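Local atomic coordinates of cerato-platanin-like protein (Moniliophthora perniciosa, PDB entry 3SUK), a protein that is of unknown function, a probably secreted member of the fungal cerato-platanin family that adopts a double-psi beta-barrel fold. Residues A[11-22]-A[31-41]. Sequence-based numbering, arbitrary orientation.
Sequences TYDNASGSMNTV and LSQRFPTFGSV
Pro36 O is gripped by two donors: Met19 N reaches it at 2.9 Å, nearly straight, from above the carbonyl plane, and a water that also bonds Ser18 OG donates too. Phe38 N answers with an in-plane bond to Gly17 O (2.9 Å), and the two backbone bonds flank Ser18 and Thr37, a non-hydrogen-bonded antiparallel pair forming a single beta bridge. Beyond it, Gly39 N uses a lone pair of Ala15 O (2.8 Å), while at the other end Ser32 OG donates to Asn20 OD1 (2.7 Å). Under this seam, Gly17 CA rests over the Phe38 ring face, 4.2 Å from the centroid in a CH-pi contact, Thr11 O meets its edge, and Val22 CG1 touches Phe38 CZ. Tyr12 CD1 lies 4.0 Å from Phe38 CE2, the rings crossing obliquely. Replacing Phe38 with an alanine is likely to open a gap beneath Gly17 and leave Tyr12 and Val22 without their apolar partner. Met19, its CG anti to the backbone N (chi1 -165°), brings CE to 3.6 Å from Val41 CG2. Both segments lie between strands 4-8 and 47-50; Phe38 and Val41 pack on Ile47 and, with Met19, on strand 74-83, against the sheet of the family's double-psi beta-barrel.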
ATOM      1  N   THR A  11     -10.743  -0.788  -3.912  1.00  9.44           N
ATOM      2  CA  THR A  11     -10.857   0.669  -3.760  1.00 10.72           C
ATOM      3  C   THR A  11      -9.579   1.264  -4.359  1.00 10.61           C
ATOM      4  O   THR A  11      -9.629   2.167  -5.131  1.00 11.64           O
ATOM      5  CB  THR A  11     -10.899   1.005  -2.223  1.00 14.00           C
ATOM      6  OG1 THR A  11     -12.150   0.578  -1.687  1.00 20.48           O
ATOM      7  CG2 THR A  11     -10.759   2.459  -2.000  1.00 19.17           C
ATOM      8  N   TYR A  12      -8.424   0.686  -4.066  1.00  9.86           N
ATOM      9  CA  TYR A  12      -7.132   1.245  -4.493  1.00  8.84           C
ATOM     10  C   TYR A  12      -6.732   1.009  -5.942  1.00 10.51           C
ATOM     11  O   TYR A  12      -5.783   1.560  -6.384  1.00 12.60           O
ATOM     12  CB  TYR A  12      -6.007   0.787  -3.525  1.00  9.21           C
ATOM     13  CG  TYR A  12      -6.371   1.010  -2.064  1.00  8.95           C
ATOM     14  CD1 TYR A  12      -6.699   2.273  -1.583  1.00 11.47           C
ATOM     15  CD2 TYR A  12      -6.427  -0.046  -1.178  1.00  8.12           C
ATOM     16  CE1 TYR A  12      -7.050   2.463  -0.248  1.00 11.32           C
ATOM     17  CE2 TYR A  12      -6.797   0.141   0.120  1.00 10.18           C
ATOM     18  CZ  TYR A  12      -7.122   1.375   0.590  1.00 10.34           C
ATOM     19  OH  TYR A  12      -7.485   1.564   1.896  1.00 11.17           O
ATOM     20  N   ASP A  13      -7.463   0.145  -6.617  1.00  9.48           N
ATOM     21  CA  ASP A  13      -7.187  -0.207  -8.018  1.00 12.79           C
ATOM     22  C   ASP A  13      -7.583   0.880  -8.974  1.00 13.76           C
ATOM     23  O   ASP A  13      -7.186   0.878 -10.094  1.00 15.40           O
ATOM     24  CB  ASP A  13      -7.850  -1.525  -8.414  1.00  9.67           C
ATOM     25  CG  ASP A  13      -7.079  -2.688  -7.912  1.00  8.44           C
ATOM     26  OD1 ASP A  13      -6.002  -2.906  -8.462  1.00 10.98           O
ATOM     27  OD2 ASP A  13      -7.519  -3.295  -6.984  1.00  9.74           O
ATOM     28  N   ASN A  14      -8.358   1.806  -8.470  1.00 11.23           N
ATOM     29  CA  ASN A  14      -8.937   2.855  -9.299  1.00 13.56           C
ATOM     30  C   ASN A  14      -8.125   4.166  -9.181  1.00 12.65           C
ATOM     31  O   ASN A  14      -8.174   4.845  -8.194  1.00 15.22           O
ATOM     32  CB  ASN A  14     -10.451   3.005  -8.911  1.00 15.33           C
ATOM     33  CG  ASN A  14     -11.300   1.667  -9.133  1.00 14.13           C
ATOM     34  OD1 ASN A  14     -11.586   1.287 -10.252  1.00 17.16           O
ATOM     35  ND2 ASN A  14     -11.653   0.997  -8.062  1.00 12.75           N
ATOM     36  N   ALA A  15      -7.427   4.520 -10.259  1.00 12.99           N
ATOM     37  CA  ALA A  15      -6.507   5.671 -10.305  1.00 12.89           C
ATOM     38  C   ALA A  15      -7.160   6.994  -9.967  1.00 15.31           C
ATOM     39  O   ALA A  15      -6.534   7.876  -9.453  1.00 15.93           O
ATOM     40  CB  ALA A  15      -5.846   5.805 -11.686  1.00 15.05           C
ATOM     41  N   SER A  16      -8.428   7.107 -10.299  1.00 16.22           N
ATOM     42  CA  SER A  16      -9.114   8.371 -10.152  1.00 18.15           C
ATOM     43  C   SER A  16      -9.674   8.580  -8.743  1.00 17.84           C
ATOM     44  O   SER A  16     -10.222   9.595  -8.443  1.00 20.55           O
ATOM     45  CB  SER A  16     -10.226   8.490 -11.200  1.00 17.69           C
ATOM     46  OG  SER A  16     -11.245   7.594 -10.922  1.00 25.05           O
ATOM     47  N   GLY A  17      -9.506   7.612  -7.862  1.00 16.75           N
ATOM     48  CA  GLY A  17      -9.971   7.799  -6.502  1.00 16.39           C
ATOM     49  C   GLY A  17      -9.282   8.978  -5.807  1.00 16.07           C
ATOM     50  O   GLY A  17      -8.110   9.203  -5.916  1.00 14.10           O
ATOM     51  N   SER A  18     -10.057   9.735  -5.062  1.00 15.43           N
ATOM     52  CA  SER A  18      -9.561  10.884  -4.337  1.00 12.76           C
ATOM     53  C   SER A  18      -8.882  10.516  -3.039  1.00 11.68           C
ATOM     54  O   SER A  18      -9.366   9.723  -2.301  1.00 11.68           O
ATOM     55  CB  SER A  18     -10.714  11.870  -4.048  1.00 13.62           C
ATOM     56  OG  SER A  18     -10.261  12.938  -3.256  1.00 15.01           O
ATOM     57  N   MET A  19      -7.794  11.191  -2.777  1.00 11.24           N
ATOM     58  CA  MET A  19      -7.043  11.057  -1.534  1.00 10.40           C
ATOM     59  C   MET A  19      -7.878  11.513  -0.326  1.00 11.34           C
ATOM     60  O   MET A  19      -7.593  11.208   0.751  1.00 11.75           O
ATOM     61  CB  MET A  19      -5.713  11.795  -1.658  1.00 12.28           C
ATOM     62  CG  MET A  19      -4.657  11.434  -0.549  1.00 12.17           C
ATOM     63  SD  MET A  19      -4.162   9.638  -0.571  1.00 12.10           S
ATOM     64  CE  MET A  19      -3.084   9.652  -2.022  1.00 15.60           C
ATOM     65  N   ASN A  20      -8.936  12.281  -0.594  1.00 12.48           N
ATOM     66  CA  ASN A  20      -9.866  12.727   0.422  1.00 12.38           C
ATOM     67  C   ASN A  20     -10.775  11.637   0.971  1.00 11.81           C
ATOM     68  O   ASN A  20     -11.438  11.840   1.932  1.00 14.06           O
ATOM     69  CB  ASN A  20     -10.648  13.951  -0.054  1.00 12.08           C
ATOM     70  CG  ASN A  20      -9.756  15.144  -0.173  1.00 16.01           C
ATOM     71  OD1 ASN A  20      -8.909  15.375   0.642  1.00 15.51           O
ATOM     72  ND2 ASN A  20      -9.917  15.852  -1.244  1.00 22.33           N
ATOM     73  N   THR A  21     -10.729  10.473   0.347  1.00 12.79           N
ATOM     74  CA  THR A  21     -11.524   9.307   0.744  1.00 13.64           C
ATOM     75  C   THR A  21     -10.798   8.366   1.721  1.00 12.50           C
ATOM     76  O   THR A  21     -11.378   7.425   2.168  1.00 15.36           O
ATOM     77  CB  THR A  21     -11.984   8.422  -0.471  1.00 14.81           C
ATOM     78  OG1 THR A  21     -10.853   7.829  -1.108  1.00 16.03           O
ATOM     79  CG2 THR A  21     -12.785   9.209  -1.516  1.00 15.12           C
ATOM     80  N   VAL A  22      -9.547   8.672   2.069  1.00 11.53           N
ATOM     81  CA  VAL A  22      -8.747   7.826   2.940  1.00 10.54           C
ATOM     82  C   VAL A  22      -8.312   8.594   4.176  1.00 11.51           C
ATOM     83  O   VAL A  22      -8.519   9.739   4.273  1.00 11.48           O
ATOM     84  CB  VAL A  22      -7.501   7.204   2.199  1.00 11.07           C
ATOM     85  CG1 VAL A  22      -7.947   6.359   1.052  1.00 13.05           C
ATOM     86  CG2 VAL A  22      -6.628   8.326   1.632  1.00 11.90           C
ATOM     87  N   LEU A  31      -1.975  13.554   2.799  1.00 10.82           N
ATOM     88  CA  LEU A  31      -1.392  13.447   1.488  1.00 10.69           C
ATOM     89  C   LEU A  31      -2.146  14.132   0.373  1.00 11.92           C
ATOM     90  O   LEU A  31      -1.664  14.197  -0.700  1.00 12.58           O
ATOM     91  CB  LEU A  31      -1.190  11.973   1.109  1.00 10.64           C
ATOM     92  CG  LEU A  31      -0.251  11.208   2.055  1.00 10.11           C
ATOM     93  CD1 LEU A  31      -0.226   9.723   1.697  1.00 10.65           C
ATOM     94  CD2 LEU A  31       1.124  11.757   1.993  1.00 11.48           C
ATOM     95  N   SER A  32      -3.330  14.644   0.673  1.00 12.16           N
ATOM     96  CA  SER A  32      -4.214  15.164  -0.391  1.00 13.25           C
ATOM     97  C   SER A  32      -3.582  16.332  -1.172  1.00 15.54           C
ATOM     98  O   SER A  32      -3.848  16.501  -2.305  1.00 14.75           O
ATOM     99  CB  SER A  32      -5.580  15.606   0.157  1.00 15.55           C
ATOM    100  OG  SER A  32      -6.349  14.473   0.458  1.00 17.48           O
ATOM    101  N   GLN A  33      -2.826  17.190  -0.521  1.00 14.78           N
ATOM    102  CA  GLN A  33      -2.185  18.280  -1.287  1.00 15.76           C
ATOM    103  C   GLN A  33      -1.079  17.784  -2.222  1.00 16.57           C
ATOM    104  O   GLN A  33      -0.918  18.246  -3.315  1.00 18.85           O
ATOM    105  CB  GLN A  33      -1.723  19.422  -0.396  1.00 18.05           C
ATOM    106  CG  GLN A  33      -2.839  20.271   0.124  0.20 15.90           C
ATOM    107  CD  GLN A  33      -3.792  20.726  -0.965  0.20 15.61           C
ATOM    108  OE1 GLN A  33      -3.379  21.278  -1.957  0.20  8.77           O
ATOM    109  NE2 GLN A  33      -5.103  20.447  -0.782  0.20 12.41           N
ATOM    110  N   ARG A  34      -0.285  16.859  -1.722  1.00 12.46           N
ATOM    111  CA  ARG A  34       0.773  16.275  -2.502  1.00 13.17           C
ATOM    112  C   ARG A  34       0.268  15.424  -3.645  1.00 13.92           C
ATOM    113  O   ARG A  34       0.735  15.528  -4.750  1.00 15.23           O
ATOM    114  CB  ARG A  34       1.701  15.443  -1.569  1.00 12.42           C
ATOM    115  CG  ARG A  34       2.370  16.237  -0.429  1.00 14.40           C
ATOM    116  CD  ARG A  34       3.226  15.372   0.460  1.00 13.60           C
ATOM    117  NE  ARG A  34       4.385  14.965  -0.286  1.00 12.06           N
ATOM    118  CZ  ARG A  34       5.311  14.163   0.167  1.00 11.46           C
ATOM    119  NH1 ARG A  34       5.226  13.649   1.370  1.00 11.93           N
ATOM    120  NH2 ARG A  34       6.330  13.876  -0.603  1.00 11.77           N
ATOM    121  N   PHE A  35      -0.677  14.548  -3.319  1.00 13.05           N
ATOM    122  CA  PHE A  35      -1.193  13.547  -4.250  1.00 13.20           C
ATOM    123  C   PHE A  35      -2.711  13.533  -4.205  1.00 11.98           C
ATOM    124  O   PHE A  35      -3.308  12.824  -3.444  1.00 13.23           O
ATOM    125  CB  PHE A  35      -0.640  12.159  -3.847  1.00 13.19           C
ATOM    126  CG  PHE A  35       0.866  12.145  -3.676  1.00 10.64           C
ATOM    127  CD1 PHE A  35       1.709  12.267  -4.780  1.00 12.04           C
ATOM    128  CD2 PHE A  35       1.430  12.056  -2.431  1.00 12.47           C
ATOM    129  CE1 PHE A  35       3.061  12.303  -4.620  1.00 13.03           C
ATOM    130  CE2 PHE A  35       2.781  12.088  -2.299  1.00 11.35           C
ATOM    131  CZ  PHE A  35       3.582  12.216  -3.364  1.00 12.12           C
ATOM    132  N   PRO A  36      -3.349  14.335  -5.029  1.00 14.33           N
ATOM    133  CA  PRO A  36      -4.816  14.470  -4.957  1.00 13.81           C
ATOM    134  C   PRO A  36      -5.611  13.192  -5.282  1.00 13.47           C
ATOM    135  O   PRO A  36      -6.698  12.995  -4.824  1.00 13.67           O
ATOM    136  CB  PRO A  36      -5.141  15.623  -5.938  1.00 15.74           C
ATOM    137  CG  PRO A  36      -3.928  16.365  -6.105  1.00 18.90           C
ATOM    138  CD  PRO A  36      -2.749  15.360  -5.893  1.00 14.26           C
ATOM    139  N   THR A  37      -5.017  12.349  -6.091  1.00 12.75           N
ATOM    140  CA  THR A  37      -5.625  11.100  -6.496  1.00 13.74           C
ATOM    141  C   THR A  37      -4.695   9.882  -6.274  1.00 12.36           C
ATOM    142  O   THR A  37      -3.498  10.014  -6.260  1.00 13.26           O
ATOM    143  CB  THR A  37      -5.981  11.082  -8.001  1.00 14.72           C
ATOM    144  OG1 THR A  37      -4.799  11.207  -8.761  1.00 16.84           O
ATOM    145  CG2 THR A  37      -6.991  12.167  -8.390  1.00 15.82           C
ATOM    146  N   PHE A  38      -5.311   8.715  -6.185  1.00 11.45           N
ATOM    147  CA  PHE A  38      -4.570   7.481  -5.970  1.00 11.97           C
ATOM    148  C   PHE A  38      -3.547   7.334  -7.106  1.00 13.18           C
ATOM    149  O   PHE A  38      -2.408   7.022  -6.869  1.00 13.02           O
ATOM    150  CB  PHE A  38      -5.502   6.264  -5.968  1.00 13.19           C
ATOM    151  CG  PHE A  38      -6.446   6.191  -4.806  1.00  9.91           C
ATOM    152  CD1 PHE A  38      -6.295   6.990  -3.699  1.00 11.27           C
ATOM    153  CD2 PHE A  38      -7.464   5.287  -4.832  1.00 11.95           C
ATOM    154  CE1 PHE A  38      -7.161   6.869  -2.668  1.00 10.76           C
ATOM    155  CE2 PHE A  38      -8.321   5.171  -3.823  1.00 11.28           C
ATOM    156  CZ  PHE A  38      -8.188   5.966  -2.728  1.00 12.26           C
ATOM    157  N   GLY A  39      -3.960   7.626  -8.330  1.00 12.78           N
ATOM    158  CA  GLY A  39      -3.099   7.453  -9.490  1.00 12.57           C
ATOM    159  C   GLY A  39      -1.883   8.385  -9.510  1.00 11.44           C
ATOM    160  O   GLY A  39      -0.922   8.115 -10.138  1.00 15.92           O
ATOM    161  N   SER A  40      -1.972   9.507  -8.841  1.00 11.58           N
ATOM    162  CA  SER A  40      -0.853  10.414  -8.678  1.00 12.06           C
ATOM    163  C   SER A  40       0.280   9.981  -7.718  1.00 13.10           C
ATOM    164  O   SER A  40       1.344  10.522  -7.742  1.00 13.95           O
ATOM    165  CB  SER A  40      -1.348  11.826  -8.329  1.00 12.79           C
ATOM    166  OG  SER A  40      -1.745  11.936  -6.992  1.00 15.88           O
ATOM    167  N   VAL A  41       0.000   9.029  -6.837  1.00 11.71           N
ATOM    168  CA  VAL A  41       1.046   8.545  -5.988  1.00 11.29           C
ATOM    169  C   VAL A  41       2.107   7.910  -6.921  1.00 11.59           C
ATOM    170  O   VAL A  41       1.772   7.166  -7.772  1.00 11.19           O
ATOM    171  CB  VAL A  41       0.478   7.512  -5.012  1.00 10.23           C
ATOM    172  CG1 VAL A  41       1.604   7.026  -4.123  1.00 10.43           C
ATOM    173  CG2 VAL A  41      -0.666   8.157  -4.151  1.00 12.04           C
TER
HETATM  174  O   HOH W   1      -8.918  14.561  -4.824  1.00 20.85           O